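Putative arsenate reductase (Streptococcus mutans UA159, PDB 3FZ4) probably acts as a thiol-dependent oxidoreductase of the ArsC family with a thioredoxin-like fold, possibly reducing arsenate. Local coordinates at residues Ala21-Asp24 against Asp29-Ala32; Asn47-Ser52 against Lys57-Thr62. The protein carries 1 engineered substitution. All coordinates share one frame; numbering follows the deposited sequence. Where two conformers were deposited one is given.

Contact 1: residues Ala21-Asp24 against Asp29-Ala32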
ATOM      1  N   ALA A  21      -6.522  -7.770 -12.296  1.00 10.60           N
ATOM      2  CA  ALA A  21      -7.329  -8.703 -13.082  1.00 10.81           C
ATOM      3  C   ALA A  21      -8.528  -9.169 -12.262  1.00 10.12           C
ATOM      4  O   ALA A  21      -9.615  -9.354 -12.816  1.00 11.14           O
ATOM      5  CB  ALA A  21      -6.504  -9.904 -13.585  1.00 12.50           C
ATOM      6  N   GLU A  22      -8.335  -9.454 -10.956  1.00  9.39           N
ATOM      7  CA  GLU A  22      -9.474  -9.865 -10.137  1.00  9.03           C
ATOM      8  C   GLU A  22     -10.502  -8.747  -9.991  1.00  9.04           C
ATOM      9  O   GLU A  22     -11.715  -9.011 -10.094  1.00  9.55           O
ATOM     10  CB  GLU A  22      -9.023 -10.370  -8.776  1.00  9.33           C
ATOM     11  CG  GLU A  22     -10.188 -10.970  -8.026  1.00 10.52           C
ATOM     12  CD  GLU A  22      -9.921 -11.271  -6.568  1.00 10.48           C
ATOM     13  OE1 GLU A  22      -8.839 -10.904  -6.064  1.00 11.43           O
ATOM     14  OE2 GLU A  22     -10.857 -11.831  -5.935  1.00 10.54           O
ATOM     15  N   LEU A  23     -10.045  -7.515  -9.747  1.00  8.90           N
ATOM     16  CA  LEU A  23     -11.001  -6.391  -9.695  1.00  8.63           C
ATOM     17  C   LEU A  23     -11.818  -6.293 -10.975  1.00  9.24           C
ATOM     18  O   LEU A  23     -13.022  -6.054 -10.927  1.00 10.93           O
ATOM     19  CB  LEU A  23     -10.281  -5.087  -9.439  1.00  9.11           C
ATOM     20  CG  LEU A  23      -9.667  -4.918  -8.067  1.00  8.62           C
ATOM     21  CD1 LEU A  23      -8.771  -3.671  -8.006  1.00  9.44           C
ATOM     22  CD2 LEU A  23     -10.741  -4.892  -7.001  1.00 10.85           C
ATOM     23  N   ASP A  24     -11.149  -6.487 -12.113  1.00 10.33           N
ATOM     24  CA  ASP A  24     -11.870  -6.429 -13.394  1.00 11.85           C
ATOM     25  C   ASP A  24     -12.886  -7.579 -13.515  1.00 12.76           C
ATOM     26  O   ASP A  24     -14.008  -7.377 -13.963  1.00 13.35           O
ATOM     27  CB  ASP A  24     -10.887  -6.422 -14.548  1.00 13.31           C
ATOM     28  CG  ASP A  24     -10.048  -5.145 -14.594  1.00 14.57           C
ATOM     29  OD1 ASP A  24     -10.498  -4.085 -14.075  1.00 15.66           O
ATOM     30  OD2 ASP A  24      -8.946  -5.165 -15.200  1.00 19.51           O
ATOM     31  N   ASP A  29     -16.008  -1.244  -8.937  1.00 13.76           N
ATOM     32  CA  ASP A  29     -15.476   0.063  -9.315  0.50 13.53           C
ATOM     33  C   ASP A  29     -14.228   0.380  -8.526  1.00 12.03           C
ATOM     34  O   ASP A  29     -14.189   0.224  -7.311  1.00 13.41           O
ATOM     35  CB  ASP A  29     -16.502   1.156  -9.103  0.50 14.61           C
ATOM     36  CG  ASP A  29     -17.736   0.923  -9.909  0.50 16.36           C
ATOM     37  OD1 ASP A  29     -17.788   1.414 -11.049  0.50 16.69           O
ATOM     38  OD2 ASP A  29     -18.622   0.212  -9.420  0.50 18.03           O
ATOM     39  N   TYR A  30     -13.185   0.774  -9.224  1.00 11.52           N
ATOM     40  CA  TYR A  30     -11.975   1.207  -8.543  1.00 10.85           C
ATOM     41  C   TYR A  30     -11.281   2.301  -9.347  1.00 10.41           C
ATOM     42  O   TYR A  30     -11.439   2.397 -10.578  1.00 11.97           O
ATOM     43  CB  TYR A  30     -10.999   0.039  -8.306  1.00 11.96           C
ATOM     44  CG  TYR A  30     -10.464  -0.560  -9.578  1.00 10.76           C
ATOM     45  CD1 TYR A  30      -9.231  -0.166 -10.108  1.00 13.27           C
ATOM     46  CD2 TYR A  30     -11.203  -1.504 -10.291  1.00 11.21           C
ATOM     47  CE1 TYR A  30      -8.755  -0.682 -11.287  1.00 13.78           C
ATOM     48  CE2 TYR A  30     -10.724  -2.042 -11.462  1.00 12.94           C
ATOM     49  CZ  TYR A  30      -9.490  -1.618 -11.970  1.00 13.09           C
ATOM     50  OH  TYR A  30      -8.944  -2.096 -13.127  1.00 14.96           O
ATOM     51  N   ASP A  31     -10.476   3.093  -8.643  1.00 10.81           N
ATOM     52  CA  ASP A  31      -9.596   4.101  -9.237  0.50 11.02           C
ATOM     53  C   ASP A  31      -8.166   3.605  -9.087  1.00 10.94           C
ATOM     54  O   ASP A  31      -7.694   3.478  -7.950  1.00 11.51           O
ATOM     55  CB  ASP A  31      -9.799   5.399  -8.459  0.50 12.10           C
ATOM     56  CG  ASP A  31      -8.936   6.541  -8.952  0.50 11.99           C
ATOM     57  OD1 ASP A  31      -8.568   6.586 -10.152  0.50 12.55           O
ATOM     58  OD2 ASP A  31      -8.652   7.423  -8.115  0.50 16.14           O
ATOM     59  N   ALA A  32      -7.487   3.320 -10.186  1.00 10.61           N
ATOM     60  CA  ALA A  32      -6.111   2.841 -10.147  1.00 11.11           C
ATOM     61  C   ALA A  32      -5.185   4.046 -10.084  1.00 11.11           C
ATOM     62  O   ALA A  32      -5.258   4.969 -10.912  1.00 13.75           O
ATOM     63  CB  ALA A  32      -5.795   1.969 -11.362  1.00 12.68           C
TER

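Contact 2: residues Asn47-Ser52 against Lys57-Thr62. With EDO (1,2-ethanediol), chain C.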
ATOM      1  N   ASN A  47      -2.775   7.744   9.238  1.00 12.26           N
ATOM      2  CA  ASN A  47      -4.024   7.201   9.744  0.50 13.21           C
ATOM      3  C   ASN A  47      -4.051   5.675   9.637  1.00 12.85           C
ATOM      4  O   ASN A  47      -4.475   5.008  10.559  1.00 13.98           O
ATOM      5  CB  ASN A  47      -5.217   7.808   9.030  0.50 13.91           C
ATOM      6  CG  ASN A  47      -6.502   7.614   9.796  0.50 17.13           C
ATOM      7  OD1 ASN A  47      -6.667   8.143  10.897  0.50 19.28           O
ATOM      8  ND2 ASN A  47      -7.422   6.858   9.216  0.50 19.90           N
ATOM      9  N   TRP A  48      -3.554   5.120   8.526  1.00 11.17           N
ATOM     10  CA  TRP A  48      -3.484   3.684   8.398  1.00 10.59           C
ATOM     11  C   TRP A  48      -2.551   3.112   9.450  1.00 11.43           C
ATOM     12  O   TRP A  48      -2.861   2.072  10.056  1.00 11.89           O
ATOM     13  CB  TRP A  48      -2.953   3.308   7.021  1.00 10.93           C
ATOM     14  CG  TRP A  48      -3.754   3.796   5.852  1.00  9.77           C
ATOM     15  CD1 TRP A  48      -5.055   4.225   5.848  1.00 11.40           C
ATOM     16  CD2 TRP A  48      -3.287   3.914   4.514  1.00 10.08           C
ATOM     17  NE1 TRP A  48      -5.427   4.586   4.575  1.00 11.59           N
ATOM     18  CE2 TRP A  48      -4.364   4.380   3.728  1.00 11.42           C
ATOM     19  CE3 TRP A  48      -2.065   3.612   3.881  1.00 11.32           C
ATOM     20  CZ2 TRP A  48      -4.235   4.603   2.346  1.00 11.24           C
ATOM     21  CZ3 TRP A  48      -1.946   3.840   2.511  1.00 12.55           C
ATOM     22  CH2 TRP A  48      -3.025   4.326   1.766  1.00 12.26           C
ATOM     23  N   LEU A  49      -1.390   3.722   9.642  1.00 11.26           N
ATOM     24  CA  LEU A  49      -0.427   3.163  10.586  1.00 12.01           C
ATOM     25  C   LEU A  49      -0.976   3.140  11.989  1.00 13.14           C
ATOM     26  O   LEU A  49      -0.677   2.204  12.752  1.00 14.90           O
ATOM     27  CB  LEU A  49       0.875   3.955  10.585  1.00 12.02           C
ATOM     28  CG  LEU A  49       1.637   4.079   9.260  1.00 11.77           C
ATOM     29  CD1 LEU A  49       2.943   4.807   9.499  1.00 12.68           C
ATOM     30  CD2 LEU A  49       1.910   2.719   8.635  1.00 13.25           C
ATOM     31  N   GLU A  50      -1.727   4.189  12.328  1.00 13.89           N
ATOM     32  CA  GLU A  50      -2.274   4.320  13.671  1.00 16.21           C
ATOM     33  C   GLU A  50      -3.468   3.417  13.942  1.00 16.57           C
ATOM     34  O   GLU A  50      -3.591   2.874  15.052  1.00 19.32           O
ATOM     35  CB  GLU A  50      -2.651   5.776  13.947  1.00 16.95           C
ATOM     36  CG  GLU A  50      -1.466   6.755  13.996  1.00 19.28           C
ATOM     37  CD  GLU A  50      -0.647   6.719  15.299  1.00 23.87           C
ATOM     38  OE1 GLU A  50      -1.015   6.009  16.265  1.00 26.74           O
ATOM     39  OE2 GLU A  50       0.386   7.422  15.372  1.00 27.22           O
ATOM     40  N   ASN A  51      -4.315   3.223  12.939  1.00 15.40           N
ATOM     41  CA  ASN A  51      -5.653   2.658  13.170  1.00 16.62           C
ATOM     42  C   ASN A  51      -5.942   1.324  12.556  1.00 15.39           C
ATOM     43  O   ASN A  51      -6.933   0.695  12.899  1.00 16.29           O
ATOM     44  CB  ASN A  51      -6.714   3.663  12.746  1.00 17.51           C
ATOM     45  CG  ASN A  51      -6.650   4.934  13.571  1.00 20.71           C
ATOM     46  OD1 ASN A  51      -6.772   4.896  14.794  1.00 24.54           O
ATOM     47  ND2 ASN A  51      -6.375   6.053  12.916  1.00 22.76           N
ATOM     48  N   SER A  52      -5.091   0.870  11.652  1.00 14.52           N
ATOM     49  CA  SER A  52      -5.335  -0.417  10.998  1.00 14.79           C
ATOM     50  C   SER A  52      -5.127  -1.644  11.881  1.00 14.74           C
ATOM     51  O   SER A  52      -5.633  -2.727  11.576  1.00 15.39           O
ATOM     52  CB  SER A  52      -4.456  -0.551   9.763  1.00 13.91           C
ATOM     53  OG  SER A  52      -3.101  -0.683  10.110  1.00 13.33           O
ATOM     54  N   LYS A  57       5.919  -2.860   9.694  1.00 13.51           N
ATOM     55  CA  LYS A  57       6.679  -3.439   8.613  1.00 14.88           C
ATOM     56  C   LYS A  57       5.786  -3.914   7.454  1.00 13.55           C
ATOM     57  O   LYS A  57       6.228  -3.986   6.310  1.00 13.75           O
ATOM     58  CB  LYS A  57       7.505  -4.584   9.177  1.00 16.65           C
ATOM     59  CG  LYS A  57       8.513  -5.088   8.222  1.00 21.86           C
ATOM     60  CD  LYS A  57       9.135  -6.371   8.733  1.00 27.13           C
ATOM     61  CE  LYS A  57      10.307  -6.756   7.879  1.00 30.50           C
ATOM     62  NZ  LYS A  57      10.700  -8.173   8.098  1.00 33.99           N
ATOM     63  N   LYS A  58       4.516  -4.207   7.760  1.00 12.01           N
ATOM     64  CA  LYS A  58       3.580  -4.656   6.737  1.00 12.72           C
ATOM     65  C   LYS A  58       3.312  -3.597   5.660  1.00 11.13           C
ATOM     66  O   LYS A  58       2.843  -3.915   4.569  1.00 12.02           O
ATOM     67  CB  LYS A  58       2.263  -5.127   7.341  1.00 14.05           C
ATOM     68  CG  LYS A  58       2.407  -6.469   8.020  1.00 19.75           C
ATOM     69  CD  LYS A  58       1.136  -6.920   8.712  1.00 25.47           C
ATOM     70  CE  LYS A  58       1.140  -8.441   8.937  1.00 29.99           C
ATOM     71  NZ  LYS A  58       2.523  -9.036   9.046  1.00 32.15           N
ATOM     72  N   PHE A  59       3.587  -2.333   5.976  1.00 10.17           N
ATOM     73  CA  PHE A  59       3.408  -1.267   5.019  1.00  9.34           C
ATOM     74  C   PHE A  59       4.594  -1.009   4.116  1.00  9.99           C
ATOM     75  O   PHE A  59       4.484  -0.196   3.198  1.00 10.23           O
ATOM     76  CB  PHE A  59       3.060   0.029   5.762  1.00  9.72           C
ATOM     77  CG  PHE A  59       1.675   0.004   6.376  1.00  9.38           C
ATOM     78  CD1 PHE A  59       0.576   0.499   5.671  1.00 10.42           C
ATOM     79  CD2 PHE A  59       1.488  -0.526   7.665  1.00 10.06           C
ATOM     80  CE1 PHE A  59      -0.686   0.457   6.224  1.00 10.77           C
ATOM     81  CE2 PHE A  59       0.224  -0.558   8.223  1.00 10.15           C
ATOM     82  CZ  PHE A  59      -0.854  -0.068   7.513  1.00 10.82           C
ATOM     83  N   PHE A  60       5.723  -1.658   4.377  1.00 10.57           N
ATOM     84  CA  PHE A  60       6.918  -1.425   3.602  1.00 10.21           C
ATOM     85  C   PHE A  60       7.190  -2.482   2.561  1.00 10.93           C
ATOM     86  O   PHE A  60       6.916  -3.685   2.750  1.00 12.55           O
ATOM     87  CB  PHE A  60       8.144  -1.364   4.514  1.00 10.84           C
ATOM     88  CG  PHE A  60       8.246  -0.069   5.279  1.00 10.52           C
ATOM     89  CD1 PHE A  60       7.488   0.128   6.449  1.00 12.36           C
ATOM     90  CD2 PHE A  60       9.073   0.957   4.816  1.00 12.66           C
ATOM     91  CE1 PHE A  60       7.562   1.348   7.147  1.00 13.49           C
ATOM     92  CE2 PHE A  60       9.152   2.174   5.503  1.00 14.56           C
ATOM     93  CZ  PHE A  60       8.409   2.359   6.674  1.00 13.54           C
ATOM     94  N   ASN A  61       7.770  -2.018   1.465  1.00 11.26           N
ATOM     95  CA  ASN A  61       8.167  -2.895   0.369  1.00 11.65           C
ATOM     96  C   ASN A  61       9.551  -3.463   0.697  1.00 12.68           C
ATOM     97  O   ASN A  61      10.568  -2.991   0.196  1.00 13.28           O
ATOM     98  CB  ASN A  61       8.183  -2.067  -0.914  1.00 12.51           C
ATOM     99  CG  ASN A  61       8.563  -2.850  -2.112  1.00 14.46           C
ATOM    100  OD1 ASN A  61       8.519  -4.068  -2.118  1.00 18.05           O
ATOM    101  ND2 ASN A  61       8.939  -2.143  -3.163  1.00 16.91           N
ATOM    102  N   THR A  62       9.555  -4.483   1.546  1.00 13.52           N
ATOM    103  CA  THR A  62      10.792  -5.012   2.114  1.00 15.40           C
ATOM    104  C   THR A  62      11.672  -5.742   1.098  1.00 15.38           C
ATOM    105  O   THR A  62      12.872  -5.900   1.342  1.00 17.55           O
ATOM    106  CB  THR A  62      10.506  -5.975   3.297  1.00 16.24           C
ATOM    107  OG1 THR A  62       9.644  -7.010   2.855  1.00 19.73           O
ATOM    108  CG2 THR A  62       9.818  -5.262   4.459  1.00 17.42           C
TER
HETATM  109  C1  EDO C 202      -9.086   1.825  14.529  1.00 20.30           C
HETATM  110  O1  EDO C 202      -8.402   0.765  15.125  1.00 22.14           O
HETATM  111  C2  EDO C 202      -9.094   3.089  15.371  1.00 22.93           C
HETATM  112  O2  EDO C 202     -10.194   3.832  14.870  1.00 28.78           O

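Contact 1: residues Ala21-Asp24 against Asp29-Ala32
Tyr30 projects from its strand toward the last turns of the preceding helix, where Leu23 packs on its ring and Asp24 accepts a hydrogen bond from its hydroxyl. Leu23 CD1 lies over one face of the ring, 4.0 Å from the centroid of Tyr30, a CH-pi contact displaced a little toward the rim. The same leucine also touches lower on its stem, with Leu23 CB 3.7 Å from Tyr30 CE2. Asp24 comes instead at the ring edge, near its plane: Tyr30 OH donates to Asp24 OD1 over 2.7 Å. The hydroxyl meets the syn side of OD1, 24° out of the carboxylate plane, and the carboxylate and ring planes are turned 35° apart. With Tyr30 CG between its own N and carbonyl carbon, chi1 65°, the ring is directed off the strand to bring its face to Leu23 and its OH to Asp24. Face and hydroxyl are thus held by successive helix residues, which should restrict the swing of the ring. Asp24 is exposed, so the hydrogen bond lies at the margin of the contact, whereas Leu23 is buried and also packs on Phe7, Trp28 and Tyr115. The contact joins helix 14-26 to strand 30-34 within the beta-alpha-beta unit that starts with strand 5-9; Tyr30 also touches Leu5 of that strand, and Asp31 pairs with it through backbone hydrogen bonds to Leu5 and Phe7.

Contact 2: residues Asn47-Ser52 against Lys57-Thr62
Phe59 inserts its ring against the C-terminal part of helix 42-51, joining this helix to a 3-10 turn in the helical part of the ArsC-type, thioredoxin-related chain. Three residues of 47-52 surround the ring differently. Leu49 CD2 stands over one face, 3.6 Å from the centroid of Phe59 and 18° off the ring normal, a close CH-pi contact offset toward the CD2 side of the ring. Ser52 OG lies at the edge, near the ring plane, 3.5 Å from Phe59 CZ. Trp48 meets the ring obliquely, mainly through its stem: Trp48 CB is 3.7 Å from Phe59 CE1, while the indole itself runs on past the phenyl group. The Leu49 and Phe59 side chains run antiparallel, which lays the leucine methyl over the ring face.

The next shell fixes these groups. The Trp48 indole is anchored by NE1, which donates to Gly104 O, and it packs on Pro40 and Ile106. Leu49 rests on Leu81 and Ala84 of helix 81-90, and Phe59 on Ile109 of strand 105-109. Phe59 is also backbone hydrogen-bonded with Lys96. At Asn51, away from the Phe59 ring, a 1,2-ethanediol, probably from the crystallisation liquor, hydrogen-bonds through its O1 to Asn51 O.

Ser52 turns back toward the preceding turn, chi1 69°, and OG donates to Trp48 O over 2.8 Å; OG is hydrogen-bonded to Leu54 N as well, so the hydroxyl is held twice at the ring edge. The Trp48 carbonyl is likewise gripped twice, because Ser52 N also donates to it, 3.0 Å away from Trp48 O, and the two donors approach from opposite faces of the carbonyl plane.

In the fold
Contacts 1 and 2 lie on opposite sides of the chain's centre, about 22 Å between their centres, and do not touch. Contact 1 is peripheral and partly exposed, closing a helix onto an outermost strand of the sheet; contact 2 is buried and ties helix 42-51 to the loop before helix 65-69. They share no element, though strand 30-34 leads on in the chain to helix 42-51. In each, a leucine methyl lies over an aromatic face. Their polar chemistry differs: at the surface the tyrosine hydroxyl bonds across to a carboxylate, whereas in contact 2 the serine hydroxyl bonds back to the Trp48 carbonyl in its own segment and lies against the phenylalanine edge as a van der Waals neighbour.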